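Local structure of 2-oxoglutarate-dependent dioxygenase tropC (6XJJ) at residues R67-C70 against F75-L78; K97-P102 against R120-S125; G161-P166 against P177-R182; Q198-A203 against D209-I214. The protein catalyses, as an iron- and 2-oxoglutarate-dependent dioxygenase, the oxidative ring expansion that forms the tropolone nucleus in a fungal secondary-metabolite pathway. One frame throughout, in Å; residues are numbered along the deposited sequence.

Interaction 1: R67-C70 against F75-L78; sequences RSAC and FFNL
The ring of Phe76 is met at a slant by two side chains of the helix, Cys70 at its outer part and Ala69 at its root. Cys70 SG stands 4.6 Å from the centroid of the Phe76 ring, 39° off the ring normal, a sulfur-aromatic contact whose closest ring atom is Phe76 CE1, 3.9 Å from SG. The Phe75 ring lies on the far side of the strand from the helix and meets the imidazole of His302, one of the three residues that hold the iron, edge-to-face. At the base of the Phe76 side chain, the methyl of Ala69 lies 3.9 Å from Phe76 CB, and the same Ala69 CB touches the backbone of the strand at Phe75 O, 3.6 Å away. Residues 67-70 lie near the end of helix 56-72, which a short connection joins to strand 75-79, in the large sheet of the jelly-roll fold of the 2-oxoglutarate dioxygenases, between a parallel strand 43-45 and an antiparallel strand 281-285. Phe76 CG lies between its own backbone N and carbonyl carbon (chi1 41°), which sends the ring toward the helix; Val44 and Ile283, on the two neighbouring strands, also touch the Phe76 side chain. Phe75, pointing the other way from the neighbouring strand position, carries its ring to about 6 Å from the bound iron (nearest atoms). No hydrogen bond links 67-70 with 75-78.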
loop_
_atom_site.group_PDB
_atom_site.type_symbol
_atom_site.label_atom_id
_atom_site.label_comp_id
_atom_site.label_asym_id
_atom_site.label_seq_id
_atom_site.Cartn_x
_atom_site.Cartn_y
_atom_site.Cartn_z
ATOM N N ARG A 67 -8.431 15.329 -3.567
ATOM C CA ARG A 67 -9.846 15.004 -3.393
ATOM C C ARG A 67 -10.456 14.574 -4.720
ATOM O O ARG A 67 -11.304 13.675 -4.765
ATOM C CB ARG A 67 -10.612 16.222 -2.851
ATOM C CG ARG A 67 -10.906 17.229 -3.955
ATOM C CD ARG A 67 -11.445 18.606 -3.572
ATOM N NE ARG A 67 -12.710 18.602 -2.849
ATOM C CZ ARG A 67 -13.473 19.681 -2.693
ATOM N NH1 ARG A 67 -13.138 20.821 -3.278
ATOM N NH2 ARG A 67 -14.604 19.611 -2.008
ATOM N N SER A 68 -10.005 15.195 -5.814
ATOM C CA SER A 68 -10.585 14.987 -7.132
ATOM C C SER A 68 -10.136 13.663 -7.744
ATOM O O SER A 68 -10.954 12.927 -8.301
ATOM C CB SER A 68 -10.210 16.165 -8.034
ATOM O OG SER A 68 -10.683 15.987 -9.355
ATOM N N ALA A 69 -8.846 13.338 -7.651
ATOM C CA ALA A 69 -8.386 12.045 -8.144
ATOM C C ALA A 69 -9.007 10.908 -7.343
ATOM O O ALA A 69 -9.370 9.866 -7.905
ATOM C CB ALA A 69 -6.861 11.966 -8.084
ATOM N N CYS A 70 -9.142 11.093 -6.026
ATOM C CA CYS A 70 -9.731 10.058 -5.187
ATOM C C CYS A 70 -11.228 9.947 -5.387
ATOM O O CYS A 70 -11.805 8.889 -5.111
ATOM C CB CYS A 70 -9.431 10.343 -3.718
ATOM S SG CYS A 70 -7.668 10.307 -3.349
ATOM N N PHE A 75 -7.460 6.402 -7.486
ATOM C CA PHE A 75 -6.008 6.352 -7.509
ATOM C C PHE A 75 -5.443 7.698 -7.929
ATOM O O PHE A 75 -6.083 8.457 -8.662
ATOM C CB PHE A 75 -5.375 5.350 -8.492
ATOM C CG PHE A 75 -5.492 3.893 -8.124
ATOM C CD1 PHE A 75 -6.556 3.369 -7.409
ATOM C CD2 PHE A 75 -4.387 3.079 -8.349
ATOM C CE1 PHE A 75 -6.583 2.006 -7.078
ATOM C CE2 PHE A 75 -4.389 1.756 -7.996
ATOM C CZ PHE A 75 -5.483 1.214 -7.353
ATOM N N PHE A 76 -4.221 7.967 -7.467
ATOM C CA PHE A 76 -3.295 8.863 -8.143
ATOM C C PHE A 76 -1.855 8.421 -7.906
ATOM O O PHE A 76 -1.562 7.597 -7.036
ATOM C CB PHE A 76 -3.321 10.347 -7.730
ATOM C CG PHE A 76 -3.456 10.627 -6.245
ATOM C CD1 PHE A 76 -3.817 9.671 -5.311
ATOM C CD2 PHE A 76 -2.820 11.766 -5.756
ATOM C CE1 PHE A 76 -3.857 9.972 -3.962
ATOM C CE2 PHE A 76 -2.800 12.045 -4.402
ATOM C CZ PHE A 76 -3.302 11.132 -3.510
ATOM N N ASN A 77 -0.956 9.002 -8.708
ATOM C CA ASN A 77 0.472 9.057 -8.411
ATOM C C ASN A 77 0.801 10.300 -7.597
ATOM O O ASN A 77 0.314 11.398 -7.888
ATOM C CB ASN A 77 1.301 9.068 -9.695
ATOM C CG ASN A 77 1.434 7.700 -10.319
ATOM O OD1 ASN A 77 2.240 6.879 -9.878
ATOM N ND2 ASN A 77 0.650 7.446 -11.355
ATOM N N LEU A 78 1.654 10.120 -6.592
ATOM C CA LEU A 78 2.023 11.173 -5.658
ATOM C C LEU A 78 3.503 11.489 -5.808
ATOM O O LEU A 78 4.339 10.582 -5.751
ATOM C CB LEU A 78 1.730 10.746 -4.219
ATOM C CG LEU A 78 1.915 11.788 -3.109
ATOM C CD1 LEU A 78 0.989 11.466 -1.949
ATOM C CD2 LEU A 78 3.351 11.857 -2.618
#

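Interaction 2: K97-P102 against R120-S125; sequences KFFDLP and RGYEPS
Tyr122 reaches from a strand at the border of the jelly-roll sheet to the end of helix 85-99, where Phe98 and Phe99 receive its ring in a small aromatic cluster. From CB the side chain leaves with CG anti to the backbone N (chi1 173°), and this carries the ring across to the helix, although the backbones stay well apart: the CA atoms of Tyr122 and Phe99 are 9.6 Å from each other. Further along, Tyr122 CD1 comes to the rim of the Phe98 ring, 3.9 Å from Phe98 CE2 and 4.1 Å from Phe98 CZ. One atom on, Tyr122 CE1 meets Phe99 CE1 at 4.2 Å; here each ring offers its edge to the other. The two phenylalanines also touch each other, Phe98 CD2 standing 3.8 Å above the plane of the Phe99 ring, over its centre. One face of the tyrosine is covered by its own chain, where Pro124 N lies over it toward the rim. Outside the two segments Phe98 also meets the rings of Phe142 and Phe174, and Phe99 packs on Leu224, so the cluster also reaches strands 139-144 and 222-227 and the start of helix 171-204. The touching atoms are all carbon, and the polar tip of the tyrosine is served from the neighbouring strand, where Tyr122 OH is hydrogen-bonded to OE2 of Glu140.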
loop_
_atom_site.group_PDB
_atom_site.type_symbol
_atom_site.label_atom_id
_atom_site.label_comp_id
_atom_site.label_asym_id
_atom_site.label_seq_id
_atom_site.Cartn_x
_atom_site.Cartn_y
_atom_site.Cartn_z
ATOM N N LYS A 97 17.226 -9.149 -1.770
ATOM C CA LYS A 97 17.943 -10.039 -0.863
ATOM C C LYS A 97 17.011 -11.043 -0.204
ATOM O O LYS A 97 17.358 -12.223 -0.076
ATOM C CB LYS A 97 18.700 -9.233 0.196
ATOM C CG LYS A 97 20.045 -8.713 -0.294
ATOM C CD LYS A 97 20.705 -7.749 0.677
ATOM C CE LYS A 97 22.097 -7.379 0.187
ATOM N NZ LYS A 97 22.761 -6.353 1.031
ATOM N N PHE A 98 15.823 -10.612 0.215
ATOM C CA PHE A 98 14.944 -11.538 0.919
ATOM C C PHE A 98 14.428 -12.629 -0.012
ATOM O O PHE A 98 14.538 -13.822 0.291
ATOM C CB PHE A 98 13.773 -10.801 1.558
ATOM C CG PHE A 98 12.800 -11.719 2.217
ATOM C CD1 PHE A 98 13.054 -12.217 3.481
ATOM C CD2 PHE A 98 11.652 -12.117 1.561
ATOM C CE1 PHE A 98 12.169 -13.080 4.090
ATOM C CE2 PHE A 98 10.764 -12.979 2.164
ATOM C CZ PHE A 98 11.024 -13.464 3.433
ATOM N N PHE A 99 13.847 -12.245 -1.145
ATOM C CA PHE A 99 13.263 -13.251 -2.015
ATOM C C PHE A 99 14.317 -14.089 -2.725
ATOM O O PHE A 99 14.002 -15.199 -3.168
ATOM C CB PHE A 99 12.312 -12.584 -3.004
ATOM C CG PHE A 99 11.073 -12.039 -2.354
ATOM C CD1 PHE A 99 10.077 -12.903 -1.923
ATOM C CD2 PHE A 99 10.886 -10.677 -2.185
ATOM C CE1 PHE A 99 8.926 -12.421 -1.318
ATOM C CE2 PHE A 99 9.731 -10.184 -1.583
ATOM C CZ PHE A 99 8.753 -11.059 -1.149
ATOM N N ASP A 100 15.565 -13.621 -2.803
ATOM C CA ASP A 100 16.633 -14.470 -3.319
ATOM C C ASP A 100 16.966 -15.629 -2.387
ATOM O O ASP A 100 17.696 -16.539 -2.797
ATOM C CB ASP A 100 17.892 -13.640 -3.578
ATOM C CG ASP A 100 17.772 -12.776 -4.821
ATOM O OD1 ASP A 100 16.844 -13.016 -5.627
ATOM O OD2 ASP A 100 18.611 -11.866 -4.997
ATOM N N LEU A 101 16.443 -15.625 -1.160
ATOM C CA LEU A 101 16.725 -16.692 -0.213
ATOM C C LEU A 101 16.151 -18.021 -0.704
ATOM O O LEU A 101 15.202 -18.047 -1.493
ATOM C CB LEU A 101 16.136 -16.353 1.156
ATOM C CG LEU A 101 16.771 -15.189 1.926
ATOM C CD1 LEU A 101 15.926 -14.794 3.135
ATOM C CD2 LEU A 101 18.167 -15.567 2.379
ATOM N N PRO A 102 16.714 -19.142 -0.247
ATOM C CA PRO A 102 16.120 -20.443 -0.576
ATOM C C PRO A 102 14.684 -20.522 -0.087
ATOM O O PRO A 102 14.316 -19.924 0.924
ATOM C CB PRO A 102 17.011 -21.443 0.167
ATOM C CG PRO A 102 18.297 -20.742 0.346
ATOM C CD PRO A 102 17.963 -19.294 0.520
ATOM N N ARG A 120 1.894 -12.451 9.926
ATOM C CA ARG A 120 3.211 -11.879 9.684
ATOM C C ARG A 120 4.143 -12.967 9.175
ATOM O O ARG A 120 4.053 -14.123 9.594
ATOM C CB ARG A 120 3.816 -11.287 10.962
ATOM C CG ARG A 120 2.954 -10.267 11.656
ATOM C CD ARG A 120 2.839 -8.957 10.897
ATOM N NE ARG A 120 1.959 -8.059 11.634
ATOM C CZ ARG A 120 2.343 -7.307 12.659
ATOM N NH1 ARG A 120 3.603 -7.324 13.069
ATOM N NH2 ARG A 120 1.461 -6.537 13.276
ATOM N N GLY A 121 5.059 -12.584 8.292
ATOM C CA GLY A 121 6.047 -13.513 7.777
ATOM C C GLY A 121 5.940 -13.745 6.281
ATOM O O GLY A 121 5.496 -12.861 5.541
ATOM N N TYR A 122 6.328 -14.936 5.828
ATOM C CA TYR A 122 6.421 -15.244 4.409
ATOM C C TYR A 122 5.191 -16.004 3.928
ATOM O O TYR A 122 4.696 -16.905 4.609
ATOM C CB TYR A 122 7.681 -16.062 4.124
ATOM C CG TYR A 122 7.768 -16.572 2.708
ATOM C CD1 TYR A 122 8.034 -15.710 1.651
ATOM C CD2 TYR A 122 7.605 -17.921 2.429
ATOM C CE1 TYR A 122 8.114 -16.176 0.363
ATOM C CE2 TYR A 122 7.687 -18.397 1.140
ATOM C CZ TYR A 122 7.945 -17.519 0.112
ATOM O OH TYR A 122 8.034 -17.975 -1.173
ATOM N N GLU A 123 4.711 -15.637 2.741
ATOM C CA GLU A 123 3.606 -16.336 2.096
ATOM C C GLU A 123 4.060 -16.686 0.688
ATOM O O GLU A 123 4.431 -15.777 -0.083
ATOM C CB GLU A 123 2.328 -15.493 2.059
ATOM C CG GLU A 123 1.117 -16.257 1.533
ATOM C CD GLU A 123 -0.165 -15.458 1.629
ATOM O OE1 GLU A 123 -0.109 -14.287 2.059
ATOM O OE2 GLU A 123 -1.237 -16.004 1.292
ATOM N N PRO A 124 4.053 -17.955 0.298
ATOM C CA PRO A 124 4.556 -18.328 -1.024
ATOM C C PRO A 124 3.516 -18.067 -2.108
ATOM O O PRO A 124 2.387 -17.654 -1.847
ATOM C CB PRO A 124 4.859 -19.819 -0.872
ATOM C CG PRO A 124 3.918 -20.287 0.157
ATOM C CD PRO A 124 3.612 -19.137 1.065
ATOM N N SER A 125 3.925 -18.322 -3.344
ATOM C CA SER A 125 3.075 -18.047 -4.486
ATOM C C SER A 125 2.092 -19.194 -4.726
ATOM O O SER A 125 2.198 -20.284 -4.155
ATOM C CB SER A 125 3.928 -17.805 -5.731
ATOM O OG SER A 125 4.670 -18.965 -6.072
#

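Interaction 3: G161-P166 against P177-R182; sequences GPNLWP and PVMEYR
Trp165 brings the far edge of its indole against helix 171-204, where Val178 and Met179 receive it. Val178 CG1 lies in the ring plane, 3.7 Å from Trp165 CH2, and approaches from the direction opposite to the tryptophan. Met179 SD sits next to it along the same rim, 3.6 Å from Trp165 CZ2. The sulfur is 4.8 Å from the centroid of the six-membered ring and 80° off its normal, a Met-aromatic contact at the edge. The bend at chi2 (-56°) swings Met179 SD onto the rim, and CG touches the indole too. In the next shell Asn163 CB stands over one face of the indole, and Asn163 is itself fixed by hydrogen bonds from ND2 to Glu147 OE1 and between OD1 and the backbone N of Gly145. Thr144 and Glu147 also touch the tryptophan. The loop leading into helix 171-204 is thus laid against residues 177-182 of that same helix, away from the iron site. With no hydrogen bond across, dispersion carries the contact, and a sulfur beside the rim probably gains a little from the slightly positive ring hydrogens.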
loop_
_atom_site.group_PDB
_atom_site.type_symbol
_atom_site.label_atom_id
_atom_site.label_comp_id
_atom_site.label_asym_id
_atom_site.label_seq_id
_atom_site.Cartn_x
_atom_site.Cartn_y
_atom_site.Cartn_z
ATOM N N GLY A 161 0.931 -7.670 16.585
ATOM C CA GLY A 161 1.862 -8.522 17.281
ATOM C C GLY A 161 3.269 -8.289 16.779
ATOM O O GLY A 161 3.546 -7.291 16.110
ATOM N N PRO A 162 4.187 -9.200 17.090
ATOM C CA PRO A 162 5.561 -9.055 16.605
ATOM C C PRO A 162 5.737 -9.529 15.171
ATOM O O PRO A 162 4.985 -10.363 14.661
ATOM C CB PRO A 162 6.368 -9.929 17.571
ATOM C CG PRO A 162 5.432 -10.938 18.040
ATOM C CD PRO A 162 4.058 -10.320 18.035
ATOM N N ASN A 163 6.753 -8.972 14.518
ATOM C CA ASN A 163 7.122 -9.404 13.182
ATOM C C ASN A 163 7.983 -10.662 13.244
ATOM O O ASN A 163 8.599 -10.972 14.266
ATOM C CB ASN A 163 7.888 -8.307 12.447
ATOM C CG ASN A 163 7.015 -7.124 12.099
ATOM O OD1 ASN A 163 6.127 -7.219 11.250
ATOM N ND2 ASN A 163 7.294 -5.988 12.715
ATOM N N LEU A 164 8.021 -11.390 12.131
ATOM C CA LEU A 164 8.959 -12.489 11.963
ATOM C C LEU A 164 10.071 -12.050 11.026
ATOM O O LEU A 164 9.805 -11.470 9.967
ATOM C CB LEU A 164 8.288 -13.747 11.414
ATOM C CG LEU A 164 7.216 -14.419 12.268
ATOM C CD1 LEU A 164 6.812 -15.734 11.614
ATOM C CD2 LEU A 164 7.679 -14.634 13.693
ATOM N N TRP A 165 11.308 -12.341 11.409
ATOM C CA TRP A 165 12.446 -11.855 10.659
ATOM C C TRP A 165 13.340 -13.013 10.237
ATOM O O TRP A 165 13.538 -13.956 11.009
ATOM C CB TRP A 165 13.266 -10.859 11.488
ATOM C CG TRP A 165 12.506 -9.605 11.868
ATOM C CD1 TRP A 165 11.968 -9.314 13.085
ATOM C CD2 TRP A 165 12.170 -8.503 11.010
ATOM N NE1 TRP A 165 11.340 -8.094 13.051
ATOM C CE2 TRP A 165 11.445 -7.576 11.787
ATOM C CE3 TRP A 165 12.418 -8.208 9.664
ATOM C CZ2 TRP A 165 10.966 -6.371 11.262
ATOM C CZ3 TRP A 165 11.941 -7.013 9.144
ATOM C CH2 TRP A 165 11.225 -6.110 9.943
ATOM N N PRO A 166 13.898 -12.970 9.027
ATOM C CA PRO A 166 14.703 -14.101 8.551
ATOM C C PRO A 166 16.034 -14.190 9.285
ATOM O O PRO A 166 16.801 -13.225 9.336
ATOM C CB PRO A 166 14.896 -13.794 7.062
ATOM C CG PRO A 166 14.810 -12.314 6.974
ATOM C CD PRO A 166 13.819 -11.891 8.024
ATOM N N PRO A 177 16.639 -1.396 7.590
ATOM C CA PRO A 177 16.052 -0.648 6.462
ATOM C C PRO A 177 14.541 -0.792 6.373
ATOM O O PRO A 177 13.837 0.203 6.156
ATOM C CB PRO A 177 16.740 -1.266 5.240
ATOM C CG PRO A 177 17.943 -1.923 5.735
ATOM C CD PRO A 177 17.723 -2.296 7.156
ATOM N N VAL A 178 14.033 -2.023 6.501
ATOM C CA VAL A 178 12.594 -2.274 6.425
ATOM C C VAL A 178 11.841 -1.397 7.418
ATOM O O VAL A 178 10.860 -0.730 7.069
ATOM C CB VAL A 178 12.309 -3.768 6.659
ATOM C CG1 VAL A 178 10.831 -4.016 6.868
ATOM C CG2 VAL A 178 12.795 -4.577 5.465
ATOM N N MET A 179 12.284 -1.391 8.676
ATOM C CA MET A 179 11.595 -0.595 9.687
ATOM C C MET A 179 11.773 0.903 9.455
ATOM O O MET A 179 10.855 1.683 9.747
ATOM C CB MET A 179 12.086 -0.977 11.079
ATOM C CG MET A 179 11.779 -2.413 11.505
ATOM S SD MET A 179 10.032 -2.875 11.437
ATOM C CE MET A 179 9.308 -1.665 12.543
ATOM N N GLU A 180 12.933 1.331 8.945
ATOM C CA GLU A 180 13.103 2.738 8.596
ATOM C C GLU A 180 12.148 3.150 7.484
ATOM O O GLU A 180 11.516 4.208 7.563
ATOM C CB GLU A 180 14.549 3.026 8.185
ATOM C CG GLU A 180 15.569 2.993 9.319
ATOM C CD GLU A 180 16.980 3.261 8.820
ATOM O OE1 GLU A 180 17.156 3.397 7.586
ATOM O OE2 GLU A 180 17.914 3.311 9.651
ATOM N N TYR A 181 12.022 2.323 6.440
ATOM C CA TYR A 181 11.081 2.625 5.367
ATOM C C TYR A 181 9.656 2.690 5.902
ATOM O O TYR A 181 8.884 3.585 5.533
ATOM C CB TYR A 181 11.196 1.569 4.268
ATOM C CG TYR A 181 10.356 1.853 3.048
ATOM C CD1 TYR A 181 10.830 2.681 2.046
ATOM C CD2 TYR A 181 9.085 1.312 2.908
ATOM C CE1 TYR A 181 10.074 2.949 0.921
ATOM C CE2 TYR A 181 8.315 1.580 1.792
ATOM C CZ TYR A 181 8.817 2.404 0.802
ATOM O OH TYR A 181 8.069 2.677 -0.318
ATOM N N ARG A 182 9.292 1.750 6.781
ATOM C CA ARG A 182 7.998 1.811 7.456
ATOM C C ARG A 182 7.759 3.173 8.098
ATOM O O ARG A 182 6.657 3.725 8.004
ATOM C CB ARG A 182 7.895 0.709 8.513
ATOM C CG ARG A 182 7.714 -0.699 7.949
ATOM C CD ARG A 182 7.577 -1.725 9.069
ATOM N NE ARG A 182 6.378 -1.441 9.846
ATOM C CZ ARG A 182 5.147 -1.779 9.472
ATOM N NH1 ARG A 182 4.928 -2.421 8.328
ATOM N NH2 ARG A 182 4.117 -1.458 10.237
#

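Interaction 4: Q198-A203 against D209-I214; sequences QGIHKA and DVLNDI
Ile200 and Val210 meet through one methyl each, and in both residues chi1 selects it. In Ile200 the CG1 branch lies anti to the carbonyl carbon (chi1 -64°), leaving CG2 anti to the backbone N and turned to the loop. In Val210 it is CG1 that stands anti to the backbone N (chi1 -158°), while CG2 lies beside that nitrogen and faces the helix. The two methyls, Ile200 CG2 and Val210 CG2, come within 3.9 Å, the side chains crossing at about a right angle. The other branch of the isoleucine serves the next residue: Ile200 CG1 is 4.4 Å from Leu211 CD1, a looser touch at the end of a leucine whose chi2 is extended. Trp292 of helix 287-292 also packs on Leu211. On the helix side the backbone is regular, with Lys202 N bonded to Gln198 O at 3.0 Å. Residues 212-214 form a 3-10 segment, but the bonds from Asn212 N to Asp209 O and from Ile214 N to Leu211 O are both weak. Within the turn, His201 ND1 is hydrogen-bonded to the carbonyl O of His206. After leaving the end of helix 171-204, the chain doubles back along it: Val210 meets Ile200, Leu211 meets Leu196, and Asn212 and Ile214 touch Val193. The chain thus reverses after the long helix and packs back on it through aliphatic side chains, on the way to strand 222-227 of the jelly-roll sheet.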
loop_
_atom_site.group_PDB
_atom_site.type_symbol
_atom_site.label_atom_id
_atom_site.label_comp_id
_atom_site.label_asym_id
_atom_site.label_seq_id
_atom_site.Cartn_x
_atom_site.Cartn_y
_atom_site.Cartn_z
ATOM N N GLN A 198 -8.929 17.458 4.814
ATOM C CA GLN A 198 -9.183 18.811 4.325
ATOM C C GLN A 198 -10.125 18.802 3.127
ATOM O O GLN A 198 -10.992 19.676 3.006
ATOM C CB GLN A 198 -7.853 19.483 3.981
ATOM C CG GLN A 198 -7.942 20.921 3.489
ATOM C CD GLN A 198 -8.632 21.849 4.472
ATOM O OE1 GLN A 198 -8.352 21.824 5.673
ATOM N NE2 GLN A 198 -9.481 22.731 3.952
ATOM N N GLY A 199 -9.977 17.827 2.228
ATOM C CA GLY A 199 -10.945 17.677 1.156
ATOM C C GLY A 199 -12.342 17.370 1.662
ATOM O O GLY A 199 -13.332 17.773 1.045
ATOM N N ILE A 200 -12.446 16.659 2.788
ATOM C CA ILE A 200 -13.746 16.450 3.419
ATOM C C ILE A 200 -14.301 17.771 3.944
ATOM O O ILE A 200 -15.473 18.101 3.724
ATOM C CB ILE A 200 -13.635 15.394 4.535
ATOM C CG1 ILE A 200 -13.243 14.032 3.948
ATOM C CG2 ILE A 200 -14.921 15.296 5.328
ATOM C CD1 ILE A 200 -14.233 13.468 2.940
ATOM N N HIS A 201 -13.471 18.540 4.657
ATOM C CA HIS A 201 -13.881 19.869 5.101
ATOM C C HIS A 201 -14.475 20.679 3.958
ATOM O O HIS A 201 -15.553 21.267 4.092
ATOM C CB HIS A 201 -12.688 20.615 5.698
ATOM C CG HIS A 201 -12.982 22.048 6.008
ATOM N ND1 HIS A 201 -13.832 22.426 7.024
ATOM C CD2 HIS A 201 -12.602 23.192 5.388
ATOM C CE1 HIS A 201 -13.932 23.743 7.044
ATOM N NE2 HIS A 201 -13.200 24.231 6.058
ATOM N N LYS A 202 -13.770 20.732 2.823
ATOM C CA LYS A 202 -14.249 21.520 1.693
ATOM C C LYS A 202 -15.531 20.939 1.120
ATOM O O LYS A 202 -16.421 21.686 0.698
ATOM C CB LYS A 202 -13.172 21.600 0.612
ATOM C CG LYS A 202 -11.995 22.486 0.972
ATOM C CD LYS A 202 -10.974 22.554 -0.153
ATOM C CE LYS A 202 -11.478 23.327 -1.352
ATOM N NZ LYS A 202 -11.741 24.760 -1.072
ATOM N N ALA A 203 -15.652 19.610 1.105
ATOM C CA ALA A 203 -16.811 18.979 0.483
ATOM C C ALA A 203 -18.050 19.103 1.357
ATOM O O ALA A 203 -19.102 19.550 0.886
ATOM C CB ALA A 203 -16.527 17.505 0.182
ATOM N N ASP A 209 -9.887 17.875 10.741
ATOM C CA ASP A 209 -9.293 16.708 11.383
ATOM C C ASP A 209 -10.294 15.568 11.570
ATOM O O ASP A 209 -10.194 14.819 12.547
ATOM C CB ASP A 209 -8.688 17.103 12.731
ATOM C CG ASP A 209 -9.731 17.624 13.709
ATOM O OD1 ASP A 209 -10.940 17.501 13.427
ATOM O OD2 ASP A 209 -9.346 18.168 14.762
ATOM N N VAL A 210 -11.256 15.412 10.651
ATOM C CA VAL A 210 -12.275 14.376 10.819
ATOM C C VAL A 210 -11.601 13.022 10.921
ATOM O O VAL A 210 -11.970 12.172 11.741
ATOM C CB VAL A 210 -13.275 14.346 9.644
ATOM C CG1 VAL A 210 -14.565 13.683 10.110
ATOM C CG2 VAL A 210 -13.536 15.684 8.972
ATOM N N LEU A 211 -10.618 12.801 10.057
ATOM C CA LEU A 211 -10.074 11.481 9.796
ATOM C C LEU A 211 -8.857 11.168 10.649
ATOM O O LEU A 211 -8.348 10.050 10.582
ATOM C CB LEU A 211 -9.678 11.368 8.320
ATOM C CG LEU A 211 -10.725 11.754 7.271
ATOM C CD1 LEU A 211 -10.124 11.653 5.878
ATOM C CD2 LEU A 211 -11.999 10.934 7.364
ATOM N N ASN A 212 -8.361 12.122 11.431
ATOM C CA ASN A 212 -7.040 11.958 12.020
ATOM C C ASN A 212 -6.992 10.918 13.134
ATOM O O ASN A 212 -5.894 10.570 13.575
ATOM C CB ASN A 212 -6.544 13.305 12.533
ATOM C CG ASN A 212 -6.308 14.297 11.407
ATOM O OD1 ASN A 212 -6.268 13.919 10.230
ATOM N ND2 ASN A 212 -6.088 15.559 11.762
ATOM N N ASP A 213 -8.130 10.391 13.587
ATOM C CA ASP A 213 -8.102 9.390 14.650
ATOM C C ASP A 213 -7.555 8.040 14.193
ATOM O O ASP A 213 -7.139 7.245 15.041
ATOM C CB ASP A 213 -9.502 9.212 15.233
ATOM C CG ASP A 213 -9.933 10.403 16.064
ATOM O OD1 ASP A 213 -9.055 11.208 16.435
ATOM O OD2 ASP A 213 -11.139 10.543 16.348
ATOM N N ILE A 214 -7.567 7.747 12.887
ATOM C CA ILE A 214 -6.905 6.538 12.400
ATOM C C ILE A 214 -5.394 6.623 12.520
ATOM O O ILE A 214 -4.712 5.599 12.404
ATOM C CB ILE A 214 -7.241 6.211 10.933
ATOM C CG1 ILE A 214 -7.115 7.467 10.068
ATOM C CG2 ILE A 214 -8.601 5.519 10.808
ATOM C CD1 ILE A 214 -7.092 7.211 8.577
#

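Interactions 1 and 2 are buried and both tie a helix end to a strand of the large sheet, on opposite sides of the chain's centre; sulfur and methyl groups meet the ring in interaction 1, ring edges dominate interaction 2. Interactions 3 and 4 share helix 171-204, one lying near its start and one near its end; interaction 3 is only partly buried and sets indole against sulfur and a valine methyl, whereas interaction 4 is buried and purely aliphatic. Interaction 1 lies nearest the iron. Neighbours are joined by arginines: Arg120 NH1 makes weak hydrogen bonds to Gly161 O and Asn163 OD1 between interactions 2 and 3, and Arg67 packs on Lys202 and Ala203 between interactions 1 and 4.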